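Local atomic coordinates of uncharacterized protein (Legionella longbeachae NSW150, PDB entry 4JZA), a protein that probably removes the 3-phosphate of phosphatidylinositol 3-phosphate, a phosphoinositide phosphatase linked to lipid metabolism in pathogen-host interaction. Residues Leu59-Phe65 with Ile113-Trp117; Lys676-Val682 with Glu754-Gln758; Leu781-Leu785 with Ile797-Thr801; Lys185-Thr189 with Gln318-Glu322. All blocks are in the same frame, centred on the assembly; numbering follows the deposited sequence.

Contact 1 of 4, residues Leu59-Phe65 with Ile113-Trp117; sequences LIDAYPF and IALNW
F65 turns its ring over N116 because its CG sits between the backbone N and the carbonyl carbon (chi1 57°), while CG of N116, anti to its own N, carries the amide to meet it. OD1 of N116 then lies over the centre of one ring face, 3.2 Å from CG of F65, with ring and amide planes 63° apart. Over one face of the indole of W117, by the C-terminal end of helix 95-116, stands CB of F65, a CH-pi contact 3.9 Å from the centroid of the five-membered ring, and the F65 ring adds its edge to make a T-shaped pair. From the opposite face CG of L59 reaches CZ2 of W117 at 3.9 Å. L59 also meets I113, CD2 to CD1, at 3.6 Å. The Y63 ring runs nearly parallel to the indole, with slight overlap. At the indole edge, in its plane, the carbonyl O of Y63 accepts a weak, bent bond from NE1 of W117 (3.4 Å, 142°). Helix 74-87 packs on I60 and N116, helix 122-140 on Y63 and I113. The junction therefore rests chiefly on dispersion around an aromatic cluster, with the lone weak N-H bond adding direction.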
loop_
_atom_site.group_PDB
_atom_site.type_symbol
_atom_site.label_atom_id
_atom_site.label_comp_id
_atom_site.label_asym_id
_atom_site.label_seq_id
_atom_site.Cartn_x
_atom_site.Cartn_y
_atom_site.Cartn_z
ATOM N N LEU A 59 -7.920 -5.157 -10.041
ATOM C CA LEU A 59 -6.917 -4.672 -10.988
ATOM C C LEU A 59 -7.408 -4.865 -12.399
ATOM O O LEU A 59 -7.332 -3.957 -13.238
ATOM C CB LEU A 59 -5.599 -5.419 -10.747
ATOM C CG LEU A 59 -4.445 -5.118 -11.678
ATOM C CD1 LEU A 59 -4.015 -3.666 -11.661
ATOM C CD2 LEU A 59 -3.294 -6.049 -11.330
ATOM N N ILE A 60 -7.930 -6.055 -12.665
ATOM C CA ILE A 60 -8.293 -6.409 -14.025
ATOM C C ILE A 60 -9.556 -5.685 -14.474
ATOM O O ILE A 60 -9.678 -5.327 -15.649
ATOM C CB ILE A 60 -8.356 -7.936 -14.236
ATOM C CG1 ILE A 60 -8.281 -8.264 -15.727
ATOM C CG2 ILE A 60 -9.586 -8.539 -13.601
ATOM C CD1 ILE A 60 -7.808 -9.681 -16.017
ATOM N N ASP A 61 -10.471 -5.451 -13.543
ATOM C CA ASP A 61 -11.672 -4.689 -13.828
ATOM C C ASP A 61 -11.358 -3.170 -13.937
ATOM O O ASP A 61 -12.043 -2.457 -14.613
ATOM C CB ASP A 61 -12.757 -4.951 -12.751
ATOM C CG ASP A 61 -13.302 -6.408 -12.770
ATOM O OD1 ASP A 61 -13.033 -7.145 -13.740
ATOM O OD2 ASP A 61 -13.978 -6.826 -11.809
ATOM N N ALA A 62 -10.320 -2.662 -13.293
ATOM C CA ALA A 62 -10.107 -1.200 -13.218
ATOM C C ALA A 62 -9.058 -0.703 -14.177
ATOM O O ALA A 62 -9.168 0.399 -14.678
ATOM C CB ALA A 62 -9.697 -0.820 -11.817
ATOM N N TYR A 63 -8.019 -1.502 -14.410
ATOM C CA TYR A 63 -6.863 -1.016 -15.129
ATOM C C TYR A 63 -6.764 -1.686 -16.524
ATOM O O TYR A 63 -6.534 -2.893 -16.631
ATOM C CB TYR A 63 -5.601 -1.152 -14.251
ATOM C CG TYR A 63 -4.372 -0.400 -14.736
ATOM C CD1 TYR A 63 -4.464 0.902 -15.227
ATOM C CD2 TYR A 63 -3.099 -0.986 -14.693
ATOM C CE1 TYR A 63 -3.345 1.584 -15.699
ATOM C CE2 TYR A 63 -1.953 -0.304 -15.168
ATOM C CZ TYR A 63 -2.091 0.983 -15.669
ATOM O OH TYR A 63 -1.020 1.714 -16.140
ATOM N N PRO A 64 -6.958 -0.882 -17.605
ATOM C CA PRO A 64 -6.784 -1.420 -18.958
ATOM C C PRO A 64 -5.364 -1.877 -19.273
ATOM O O PRO A 64 -4.396 -1.154 -19.001
ATOM C CB PRO A 64 -7.122 -0.220 -19.860
ATOM C CG PRO A 64 -6.789 0.971 -19.034
ATOM C CD PRO A 64 -7.275 0.564 -17.664
ATOM N N PHE A 65 -5.256 -3.060 -19.871
ATOM C CA PHE A 65 -4.017 -3.533 -20.473
ATOM C C PHE A 65 -4.209 -3.484 -21.972
ATOM O O PHE A 65 -5.244 -3.908 -22.467
ATOM C CB PHE A 65 -3.690 -4.949 -20.021
ATOM C CG PHE A 65 -4.764 -5.957 -20.304
ATOM C CD1 PHE A 65 -5.897 -6.038 -19.506
ATOM C CD2 PHE A 65 -4.610 -6.863 -21.318
ATOM C CE1 PHE A 65 -6.872 -6.989 -19.750
ATOM C CE2 PHE A 65 -5.572 -7.826 -21.558
ATOM C CZ PHE A 65 -6.707 -7.888 -20.778
ATOM N N ILE A 113 0.654 -10.738 -13.699
ATOM C CA ILE A 113 0.530 -9.298 -13.900
ATOM C C ILE A 113 1.660 -8.735 -14.754
ATOM O O ILE A 113 1.417 -8.000 -15.688
ATOM C CB ILE A 113 0.445 -8.568 -12.563
ATOM C CG1 ILE A 113 -0.876 -8.923 -11.882
ATOM C CG2 ILE A 113 0.553 -7.058 -12.737
ATOM C CD1 ILE A 113 -0.883 -8.606 -10.405
ATOM N N ALA A 114 2.899 -9.108 -14.494
ATOM C CA ALA A 114 3.979 -8.569 -15.314
ATOM C C ALA A 114 3.818 -8.957 -16.785
ATOM O O ALA A 114 4.117 -8.155 -17.678
ATOM C CB ALA A 114 5.309 -9.043 -14.806
ATOM N N LEU A 115 3.410 -10.207 -17.023
ATOM C CA LEU A 115 3.078 -10.739 -18.351
ATOM C C LEU A 115 1.911 -10.014 -19.004
ATOM O O LEU A 115 2.082 -9.400 -20.046
ATOM C CB LEU A 115 2.681 -12.197 -18.267
ATOM C CG LEU A 115 2.217 -12.807 -19.607
ATOM C CD1 LEU A 115 3.322 -12.685 -20.648
ATOM C CD2 LEU A 115 1.825 -14.259 -19.440
ATOM N N ASN A 116 0.715 -10.100 -18.432
ATOM C CA ASN A 116 -0.426 -9.466 -19.081
ATOM C C ASN A 116 -0.364 -7.910 -19.187
ATOM O O ASN A 116 -0.899 -7.325 -20.131
ATOM C CB ASN A 116 -1.734 -9.891 -18.431
ATOM C CG ASN A 116 -2.968 -9.364 -19.179
ATOM O OD1 ASN A 116 -3.719 -8.508 -18.676
ATOM N ND2 ASN A 116 -3.182 -9.879 -20.394
ATOM N N TRP A 117 0.298 -7.234 -18.272
ATOM C CA TRP A 117 0.369 -5.767 -18.342
ATOM C C TRP A 117 1.687 -5.305 -18.967
ATOM O O TRP A 117 1.903 -4.113 -19.153
ATOM C CB TRP A 117 0.168 -5.124 -16.946
ATOM C CG TRP A 117 -1.293 -4.872 -16.615
ATOM C CD1 TRP A 117 -1.994 -3.713 -16.823
ATOM C CD2 TRP A 117 -2.220 -5.811 -16.064
ATOM N NE1 TRP A 117 -3.307 -3.886 -16.435
ATOM C CE2 TRP A 117 -3.470 -5.173 -15.984
ATOM C CE3 TRP A 117 -2.117 -7.131 -15.665
ATOM C CZ2 TRP A 117 -4.593 -5.793 -15.469
ATOM C CZ3 TRP A 117 -3.232 -7.759 -15.188
ATOM C CH2 TRP A 117 -4.465 -7.084 -15.076
#

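Contact 2 of 4, residues Lys676-Val682 with Glu754-Gln758; sequences KLLCRLV and EKILQ
C679 and L757 form the apolar centre where helix 676-702 and helix 748-761 run roughly antiparallel, their local axes 8.4 Å apart at closest and at 140°. SG of C679 lies against the backbone of the partner helix, 3.6 Å from the carbonyl carbon of L757. One turn along, the branches of V682 and L757 cross at about a right angle, CG1 to CD1 at 3.8 Å. On the far side of helix 676-702, L677 and L681 pack on helices 74-87 and 95-116. The charged interaction runs along one flank. R680 and E754 lie side by side and point the same way, and a bend at chi3 of R680 (-72°) brings its guanidinium to the carboxylate. NH2 of R680 makes a salt bridge of 3.2 Å to OE1 of E754, while NE of R680 gives a weak hydrogen bond of 3.5 Å to OE2 of E754. The two groups are turned 86° apart, unlike a coplanar bidentate bridge. The third kind is alkyl against amide: the extended chain of K676 passes NE2 of Q758 obliquely. NZ of K676 remains 5.1 Å from OE1 of E754. Two positive side chains thus lie near E754, which would probably favour its ionised form.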
loop_
_atom_site.group_PDB
_atom_site.type_symbol
_atom_site.label_atom_id
_atom_site.label_comp_id
_atom_site.label_asym_id
_atom_site.label_seq_id
_atom_site.Cartn_x
_atom_site.Cartn_y
_atom_site.Cartn_z
ATOM N N LYS A 676 7.419 -19.716 -20.152
ATOM C CA LYS A 676 6.699 -20.902 -19.762
ATOM C C LYS A 676 5.250 -20.631 -19.391
ATOM O O LYS A 676 4.391 -21.486 -19.604
ATOM C CB LYS A 676 7.433 -21.577 -18.609
ATOM C CG LYS A 676 6.674 -22.738 -17.955
ATOM C CD LYS A 676 7.612 -23.805 -17.384
ATOM C CE LYS A 676 6.869 -25.090 -17.044
ATOM N NZ LYS A 676 7.818 -26.021 -16.379
ATOM N N LEU A 677 4.996 -19.467 -18.813
ATOM C CA LEU A 677 3.686 -19.115 -18.276
ATOM C C LEU A 677 2.716 -18.786 -19.407
ATOM O O LEU A 677 1.562 -19.257 -19.420
ATOM C CB LEU A 677 3.798 -17.920 -17.276
ATOM C CG LEU A 677 2.479 -17.323 -16.735
ATOM C CD1 LEU A 677 1.686 -18.277 -15.825
ATOM C CD2 LEU A 677 2.722 -16.000 -16.044
ATOM N N LEU A 678 3.196 -17.961 -20.339
ATOM C CA LEU A 678 2.475 -17.604 -21.559
ATOM C C LEU A 678 2.039 -18.839 -22.330
ATOM O O LEU A 678 0.922 -18.889 -22.786
ATOM C CB LEU A 678 3.351 -16.739 -22.450
ATOM C CG LEU A 678 2.725 -16.340 -23.792
ATOM C CD1 LEU A 678 1.533 -15.452 -23.648
ATOM C CD2 LEU A 678 3.707 -15.643 -24.690
ATOM N N CYS A 679 2.931 -19.815 -22.468
ATOM C CA CYS A 679 2.618 -21.062 -23.109
ATOM C C CYS A 679 1.600 -21.870 -22.299
ATOM O O CYS A 679 0.704 -22.462 -22.863
ATOM C CB CYS A 679 3.863 -21.919 -23.308
ATOM S SG CYS A 679 5.139 -21.219 -24.402
ATOM N N ARG A 680 1.766 -21.932 -20.991
ATOM C CA ARG A 680 0.855 -22.690 -20.127
ATOM C C ARG A 680 -0.573 -22.184 -20.285
ATOM O O ARG A 680 -1.503 -22.993 -20.415
ATOM C CB ARG A 680 1.270 -22.571 -18.677
ATOM C CG ARG A 680 0.182 -22.988 -17.703
ATOM C CD ARG A 680 0.719 -23.185 -16.317
ATOM N NE ARG A 680 1.511 -24.406 -16.288
ATOM C CZ ARG A 680 2.628 -24.549 -15.586
ATOM N NH1 ARG A 680 3.132 -23.528 -14.885
ATOM N NH2 ARG A 680 3.274 -25.700 -15.632
ATOM N N LEU A 681 -0.704 -20.855 -20.308
ATOM C CA LEU A 681 -1.982 -20.192 -20.388
ATOM C C LEU A 681 -2.543 -20.196 -21.792
ATOM O O LEU A 681 -3.762 -20.235 -21.967
ATOM C CB LEU A 681 -1.853 -18.729 -19.911
ATOM C CG LEU A 681 -1.598 -18.467 -18.413
ATOM C CD1 LEU A 681 -1.592 -16.973 -18.075
ATOM C CD2 LEU A 681 -2.623 -19.196 -17.556
ATOM N N VAL A 682 -1.674 -20.125 -22.813
ATOM C CA VAL A 682 -2.139 -20.238 -24.188
ATOM C C VAL A 682 -2.727 -21.615 -24.376
ATOM O O VAL A 682 -3.779 -21.758 -24.953
ATOM C CB VAL A 682 -1.051 -19.904 -25.169
ATOM C CG1 VAL A 682 -1.337 -20.454 -26.556
ATOM C CG2 VAL A 682 -0.893 -18.406 -25.244
ATOM N N GLU A 754 1.300 -27.220 -24.447
ATOM C CA GLU A 754 2.072 -26.276 -23.613
ATOM C C GLU A 754 3.554 -26.462 -23.934
ATOM O O GLU A 754 4.286 -25.507 -24.234
ATOM C CB GLU A 754 1.816 -26.505 -22.093
ATOM C CG GLU A 754 2.677 -25.658 -21.150
ATOM C CD GLU A 754 2.451 -25.916 -19.652
ATOM O OE1 GLU A 754 3.408 -25.743 -18.855
ATOM O OE2 GLU A 754 1.327 -26.265 -19.246
ATOM N N LYS A 755 3.974 -27.715 -23.863
ATOM C CA LYS A 755 5.374 -28.029 -23.988
ATOM C C LYS A 755 5.880 -27.818 -25.395
ATOM O O LYS A 755 6.965 -27.329 -25.578
ATOM C CB LYS A 755 5.642 -29.461 -23.522
ATOM C CG LYS A 755 5.638 -29.610 -22.002
ATOM C CD LYS A 755 5.613 -31.081 -21.654
ATOM C CE LYS A 755 5.799 -31.317 -20.174
ATOM N NZ LYS A 755 6.502 -32.620 -19.988
ATOM N N ILE A 756 5.083 -28.190 -26.382
ATOM C CA ILE A 756 5.432 -27.972 -27.748
ATOM C C ILE A 756 5.565 -26.507 -28.055
ATOM O O ILE A 756 6.431 -26.112 -28.820
ATOM C CB ILE A 756 4.387 -28.582 -28.654
ATOM C CG1 ILE A 756 4.540 -30.122 -28.614
ATOM C CG2 ILE A 756 4.535 -28.068 -30.089
ATOM C CD1 ILE A 756 3.392 -30.879 -29.271
ATOM N N LEU A 757 4.699 -25.692 -27.477
ATOM C CA LEU A 757 4.806 -24.266 -27.639
ATOM C C LEU A 757 6.021 -23.628 -26.945
ATOM O O LEU A 757 6.537 -22.635 -27.425
ATOM C CB LEU A 757 3.554 -23.615 -27.119
ATOM C CG LEU A 757 2.242 -23.756 -27.863
ATOM C CD1 LEU A 757 1.118 -23.324 -26.929
ATOM C CD2 LEU A 757 2.229 -22.872 -29.093
ATOM N N GLN A 758 6.452 -24.171 -25.810
ATOM C CA GLN A 758 7.757 -23.831 -25.231
ATOM C C GLN A 758 8.916 -24.009 -26.265
ATOM O O GLN A 758 9.765 -23.116 -26.448
ATOM C CB GLN A 758 8.071 -24.704 -24.010
ATOM C CG GLN A 758 7.740 -24.067 -22.669
ATOM C CD GLN A 758 7.445 -25.088 -21.559
ATOM O OE1 GLN A 758 7.663 -26.292 -21.690
ATOM N NE2 GLN A 758 6.949 -24.594 -20.466
#

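Contact 3 of 4, residues Leu781-Leu785 with Ile797-Thr801; sequences LRSFL and IVSTT
F784 supplies most of the apolar side of this contact, reaching with the far end of its ring toward helix 794-817. Its CG is anti to the carbonyl carbon (chi1 -65°), a setting that sends the ring past I797, the two side chains sliding by each other in opposite directions. CZ of F784 touches CG2 of I797 at 3.8 Å. CZ of F784 also lies 3.8 Å from CG2 of V798, whose side chain crosses the phenylalanine at about a right angle. The methyl group CG2 of I797 is shared, since OG of S783 packs against it at 3.4 Å. The polar interactions are all local and none of them bridges the two segments. OG of S783 is bonded to the carbonyl O of R780, one turn back, so the hydroxyl is satisfied although a methyl group faces it. Within helix 794-817 the carbonyl O of I797 takes two donors from opposite faces of its plane. N of T801 lies 2.9 Å and OG1 of T801 2.7 Å from O of I797, OG1 standing above the carbonyl plane. This second bond draws the threonine hydroxyl back onto its own helix. In the C-terminal domain, the chain at and just beyond helix 772-782 thus packs against helix 794-817. F784 also meets F794 edge-to-face and packs on V682, L686 and L694 of helix 676-702, while L781 lies against I756 and V760 of helix 748-761.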
loop_
_atom_site.group_PDB
_atom_site.type_symbol
_atom_site.label_atom_id
_atom_site.label_comp_id
_atom_site.label_asym_id
_atom_site.label_seq_id
_atom_site.Cartn_x
_atom_site.Cartn_y
_atom_site.Cartn_z
ATOM N N LEU A 781 2.074 -22.482 -34.918
ATOM C CA LEU A 781 2.137 -22.620 -33.489
ATOM C C LEU A 781 2.557 -21.294 -32.883
ATOM O O LEU A 781 1.993 -20.864 -31.888
ATOM C CB LEU A 781 3.084 -23.723 -33.089
ATOM C CG LEU A 781 2.386 -25.080 -33.220
ATOM C CD1 LEU A 781 3.366 -26.235 -33.144
ATOM C CD2 LEU A 781 1.339 -25.264 -32.148
ATOM N N ARG A 782 3.524 -20.607 -33.469
ATOM C CA ARG A 782 3.937 -19.365 -32.850
ATOM C C ARG A 782 2.821 -18.343 -32.943
ATOM O O ARG A 782 2.677 -17.455 -32.089
ATOM C CB ARG A 782 5.242 -18.867 -33.443
ATOM C CG ARG A 782 5.780 -17.527 -32.941
ATOM C CD ARG A 782 6.907 -17.020 -33.886
ATOM N NE ARG A 782 8.161 -17.541 -33.378
ATOM C CZ ARG A 782 9.035 -18.314 -34.013
ATOM N NH1 ARG A 782 8.961 -18.654 -35.325
ATOM N NH2 ARG A 782 10.063 -18.709 -33.311
ATOM N N SER A 783 1.967 -18.481 -33.934
ATOM C CA SER A 783 0.843 -17.528 -34.067
ATOM C C SER A 783 -0.125 -17.548 -32.868
ATOM O O SER A 783 -0.855 -16.595 -32.681
ATOM C CB SER A 783 0.096 -17.697 -35.394
ATOM O OG SER A 783 -1.027 -18.570 -35.309
ATOM N N PHE A 784 -0.111 -18.607 -32.063
ATOM C CA PHE A 784 -0.914 -18.671 -30.823
ATOM C C PHE A 784 -0.315 -17.944 -29.619
ATOM O O PHE A 784 -1.008 -17.755 -28.630
ATOM C CB PHE A 784 -1.134 -20.116 -30.370
ATOM C CG PHE A 784 -1.951 -20.926 -31.297
ATOM C CD1 PHE A 784 -3.303 -20.725 -31.396
ATOM C CD2 PHE A 784 -1.376 -21.912 -32.029
ATOM C CE1 PHE A 784 -4.076 -21.499 -32.238
ATOM C CE2 PHE A 784 -2.132 -22.690 -32.884
ATOM C CZ PHE A 784 -3.489 -22.483 -32.984
ATOM N N LEU A 785 0.957 -17.567 -29.723
ATOM C CA LEU A 785 1.702 -16.883 -28.688
ATOM C C LEU A 785 1.709 -15.395 -28.902
ATOM O O LEU A 785 2.101 -14.695 -27.998
ATOM C CB LEU A 785 3.158 -17.344 -28.681
ATOM C CG LEU A 785 3.379 -18.831 -28.417
ATOM C CD1 LEU A 785 4.868 -19.166 -28.344
ATOM C CD2 LEU A 785 2.673 -19.326 -27.155
ATOM N N ILE A 797 -7.909 -19.921 -35.959
ATOM C CA ILE A 797 -6.511 -20.237 -36.277
ATOM C C ILE A 797 -6.281 -21.729 -36.225
ATOM O O ILE A 797 -5.520 -22.263 -37.025
ATOM C CB ILE A 797 -5.508 -19.592 -35.341
ATOM C CG1 ILE A 797 -5.616 -18.068 -35.387
ATOM C CG2 ILE A 797 -4.092 -19.972 -35.759
ATOM C CD1 ILE A 797 -4.690 -17.337 -34.413
ATOM N N VAL A 798 -6.902 -22.403 -35.276
ATOM C CA VAL A 798 -6.834 -23.853 -35.245
ATOM C C VAL A 798 -7.337 -24.415 -36.591
ATOM O O VAL A 798 -6.649 -25.226 -37.228
ATOM C CB VAL A 798 -7.644 -24.428 -34.079
ATOM C CG1 VAL A 798 -7.801 -25.942 -34.186
ATOM C CG2 VAL A 798 -6.973 -24.087 -32.787
ATOM N N SER A 799 -8.524 -23.986 -36.997
ATOM C CA SER A 799 -9.130 -24.404 -38.268
ATOM C C SER A 799 -8.123 -24.321 -39.430
ATOM O O SER A 799 -7.864 -25.302 -40.134
ATOM C CB SER A 799 -10.333 -23.513 -38.596
ATOM O OG SER A 799 -11.336 -24.260 -39.251
ATOM N N THR A 800 -7.533 -23.147 -39.594
ATOM C CA THR A 800 -6.611 -22.893 -40.684
ATOM C C THR A 800 -5.330 -23.719 -40.594
ATOM O O THR A 800 -4.805 -24.245 -41.582
ATOM C CB THR A 800 -6.197 -21.429 -40.619
ATOM O OG1 THR A 800 -7.357 -20.619 -40.583
ATOM C CG2 THR A 800 -5.345 -21.007 -41.808
ATOM N N THR A 801 -4.812 -23.801 -39.389
ATOM C CA THR A 801 -3.605 -24.551 -39.134
ATOM C C THR A 801 -3.849 -26.038 -39.419
ATOM O O THR A 801 -3.019 -26.661 -40.076
ATOM C CB THR A 801 -3.166 -24.378 -37.671
ATOM O OG1 THR A 801 -2.905 -22.994 -37.383
ATOM C CG2 THR A 801 -1.938 -25.234 -37.389
#

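Contact 4 of 4, residues Lys185-Thr189 with Gln318-Glu322; sequences KYPKT and QFFLE
Y186 and K188 lie alongside one turn of helix 315-325, with CA of Y186 6.2 Å from CA of E322 and CA of K188 6.6 Å from CA of Q318, in an irregular segment running beside the helix. The Y186 ring is stacked on the E322 side chain: CG of E322 sits over one ring face, toward its rim, 3.4 Å from CG of Y186, and the carboxylate plane is within 5° of the ring plane. K188 crosses E322 and F319 at about a right angle, its chain bent at chi2 and chi4 so that the ammonium folds back between two acceptors. NZ of K188 bonds OE2 of E322 at 2.8 Å, on the syn side but 25° out of the carboxylate plane, in a salt bridge. NZ of K188 also donates to O of Y186 at 2.7 Å, in the carbonyl plane. The segment follows a Schellman motif that ends helix 172-183, with K185 at positive phi as its C-prime residue, and leads on toward helix 191-194. CE of K188 stands over the centre of the F319 ring, 3.4 Å from its centroid, and NZ adds a cation-pi contact over the same face. At the other end Q318 uses both amide atoms on T189. Its OE1 accepts from the backbone N of T189 at 2.9 Å, on a lone pair, and its NE2 makes a weak bond to OG1 of T189, which is also bonded to the carbonyl O of W311. OE1 of E322, the other carboxylate oxygen, forms a salt bridge to K326.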
loop_
_atom_site.group_PDB
_atom_site.type_symbol
_atom_site.label_atom_id
_atom_site.label_comp_id
_atom_site.label_asym_id
_atom_site.label_seq_id
_atom_site.Cartn_x
_atom_site.Cartn_y
_atom_site.Cartn_z
ATOM N N LYS A 185 -15.156 13.072 -16.280
ATOM C CA LYS A 185 -14.866 11.731 -16.782
ATOM C C LYS A 185 -13.416 11.300 -16.550
ATOM O O LYS A 185 -12.811 10.743 -17.451
ATOM C CB LYS A 185 -15.170 11.634 -18.276
ATOM C CG LYS A 185 -16.324 12.509 -18.703
ATOM C CD LYS A 185 -17.554 11.735 -19.086
ATOM C CE LYS A 185 -18.677 12.722 -19.376
ATOM N NZ LYS A 185 -19.368 12.414 -20.653
ATOM N N TYR A 186 -12.855 11.569 -15.370
ATOM C CA TYR A 186 -11.638 10.897 -14.965
ATOM C C TYR A 186 -10.478 11.159 -15.912
ATOM O O TYR A 186 -9.812 10.210 -16.348
ATOM C CB TYR A 186 -11.891 9.377 -14.891
ATOM C CG TYR A 186 -13.172 9.036 -14.174
ATOM C CD1 TYR A 186 -13.259 9.151 -12.798
ATOM C CD2 TYR A 186 -14.316 8.646 -14.864
ATOM C CE1 TYR A 186 -14.430 8.853 -12.117
ATOM C CE2 TYR A 186 -15.500 8.355 -14.189
ATOM C CZ TYR A 186 -15.546 8.452 -12.798
ATOM O OH TYR A 186 -16.708 8.208 -12.065
ATOM N N PRO A 187 -10.211 12.440 -16.232
ATOM C CA PRO A 187 -9.036 12.676 -17.066
ATOM C C PRO A 187 -7.761 12.216 -16.351
ATOM O O PRO A 187 -7.669 12.275 -15.129
ATOM C CB PRO A 187 -9.037 14.180 -17.258
ATOM C CG PRO A 187 -9.636 14.694 -16.019
ATOM C CD PRO A 187 -10.692 13.689 -15.626
ATOM N N LYS A 188 -6.823 11.720 -17.133
ATOM C CA LYS A 188 -5.583 11.197 -16.634
ATOM C C LYS A 188 -4.470 12.173 -16.828
ATOM O O LYS A 188 -4.531 13.061 -17.666
ATOM C CB LYS A 188 -5.234 9.949 -17.400
ATOM C CG LYS A 188 -6.313 8.880 -17.361
ATOM C CD LYS A 188 -6.726 8.569 -15.928
ATOM C CE LYS A 188 -7.631 7.359 -15.907
ATOM N NZ LYS A 188 -8.948 7.665 -16.532
ATOM N N THR A 189 -3.415 12.012 -16.057
ATOM C CA THR A 189 -2.367 13.002 -16.127
ATOM C C THR A 189 -1.629 12.800 -17.438
ATOM O O THR A 189 -1.282 11.689 -17.762
ATOM C CB THR A 189 -1.449 12.940 -14.923
ATOM O OG1 THR A 189 -2.246 13.128 -13.730
ATOM C CG2 THR A 189 -0.391 14.041 -15.073
ATOM N N GLN A 318 -5.103 6.552 -10.752
ATOM C CA GLN A 318 -6.240 7.333 -11.266
ATOM C C GLN A 318 -7.321 6.397 -11.776
ATOM O O GLN A 318 -8.500 6.594 -11.461
ATOM C CB GLN A 318 -5.808 8.340 -12.304
ATOM C CG GLN A 318 -4.691 9.249 -11.799
ATOM C CD GLN A 318 -4.363 10.423 -12.715
ATOM O OE1 GLN A 318 -3.917 10.281 -13.849
ATOM N NE2 GLN A 318 -4.564 11.586 -12.206
ATOM N N PHE A 319 -6.915 5.341 -12.470
ATOM C CA PHE A 319 -7.872 4.337 -12.902
ATOM C C PHE A 319 -8.460 3.630 -11.711
ATOM O O PHE A 319 -9.631 3.315 -11.728
ATOM C CB PHE A 319 -7.263 3.295 -13.835
ATOM C CG PHE A 319 -7.146 3.736 -15.271
ATOM C CD1 PHE A 319 -8.267 3.812 -16.084
ATOM C CD2 PHE A 319 -5.910 4.013 -15.823
ATOM C CE1 PHE A 319 -8.169 4.163 -17.412
ATOM C CE2 PHE A 319 -5.798 4.372 -17.156
ATOM C CZ PHE A 319 -6.930 4.432 -17.956
ATOM N N PHE A 320 -7.668 3.385 -10.673
ATOM C CA PHE A 320 -8.200 2.745 -9.470
ATOM C C PHE A 320 -9.206 3.690 -8.825
ATOM O O PHE A 320 -10.313 3.276 -8.435
ATOM C CB PHE A 320 -7.102 2.415 -8.454
ATOM C CG PHE A 320 -6.104 1.363 -8.893
ATOM C CD1 PHE A 320 -6.329 0.545 -9.955
ATOM C CD2 PHE A 320 -4.935 1.193 -8.179
ATOM C CE1 PHE A 320 -5.394 -0.405 -10.311
ATOM C CE2 PHE A 320 -4.002 0.255 -8.514
ATOM C CZ PHE A 320 -4.220 -0.547 -9.588
ATOM N N LEU A 321 -8.849 4.964 -8.712
ATOM C CA LEU A 321 -9.783 5.913 -8.100
ATOM C C LEU A 321 -11.084 5.933 -8.884
ATOM O O LEU A 321 -12.171 5.826 -8.308
ATOM C CB LEU A 321 -9.180 7.328 -8.026
ATOM C CG LEU A 321 -9.983 8.431 -7.341
ATOM C CD1 LEU A 321 -10.357 8.022 -5.944
ATOM C CD2 LEU A 321 -9.130 9.709 -7.301
ATOM N N GLU A 322 -10.928 6.079 -10.203
ATOM C CA GLU A 322 -12.029 6.073 -11.135
ATOM C C GLU A 322 -12.935 4.866 -10.895
ATOM O O GLU A 322 -14.142 4.995 -10.850
ATOM C CB GLU A 322 -11.513 6.078 -12.580
ATOM C CG GLU A 322 -12.542 5.706 -13.657
ATOM C CD GLU A 322 -11.958 5.649 -15.068
ATOM O OE1 GLU A 322 -12.666 5.242 -16.007
ATOM O OE2 GLU A 322 -10.781 6.008 -15.259
#

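Overall arrangement
The four contacts form a row in which neighbours touch, in the order 4, 1, 2, 3, whereas in sequence contact 1 comes first, followed by 4, 2 and 3. Contacts 1 and 4 have centres 15 Å apart and meet where Y63 and P64 pack on F319 of helix 315-325. Contact 1 joins contact 2, about 20 Å away between centres, through L115 of helix 95-116 and L677 of helix 676-702. Contacts 2 and 3 lie closer, 13 Å between centres, linked by V682 against F784 and by L757 and I756 against L781. The centres of contacts 3 and 4 are 37 Å apart. Helical packing thus runs continuously from the region around helix 315-325 to the C-terminal domain.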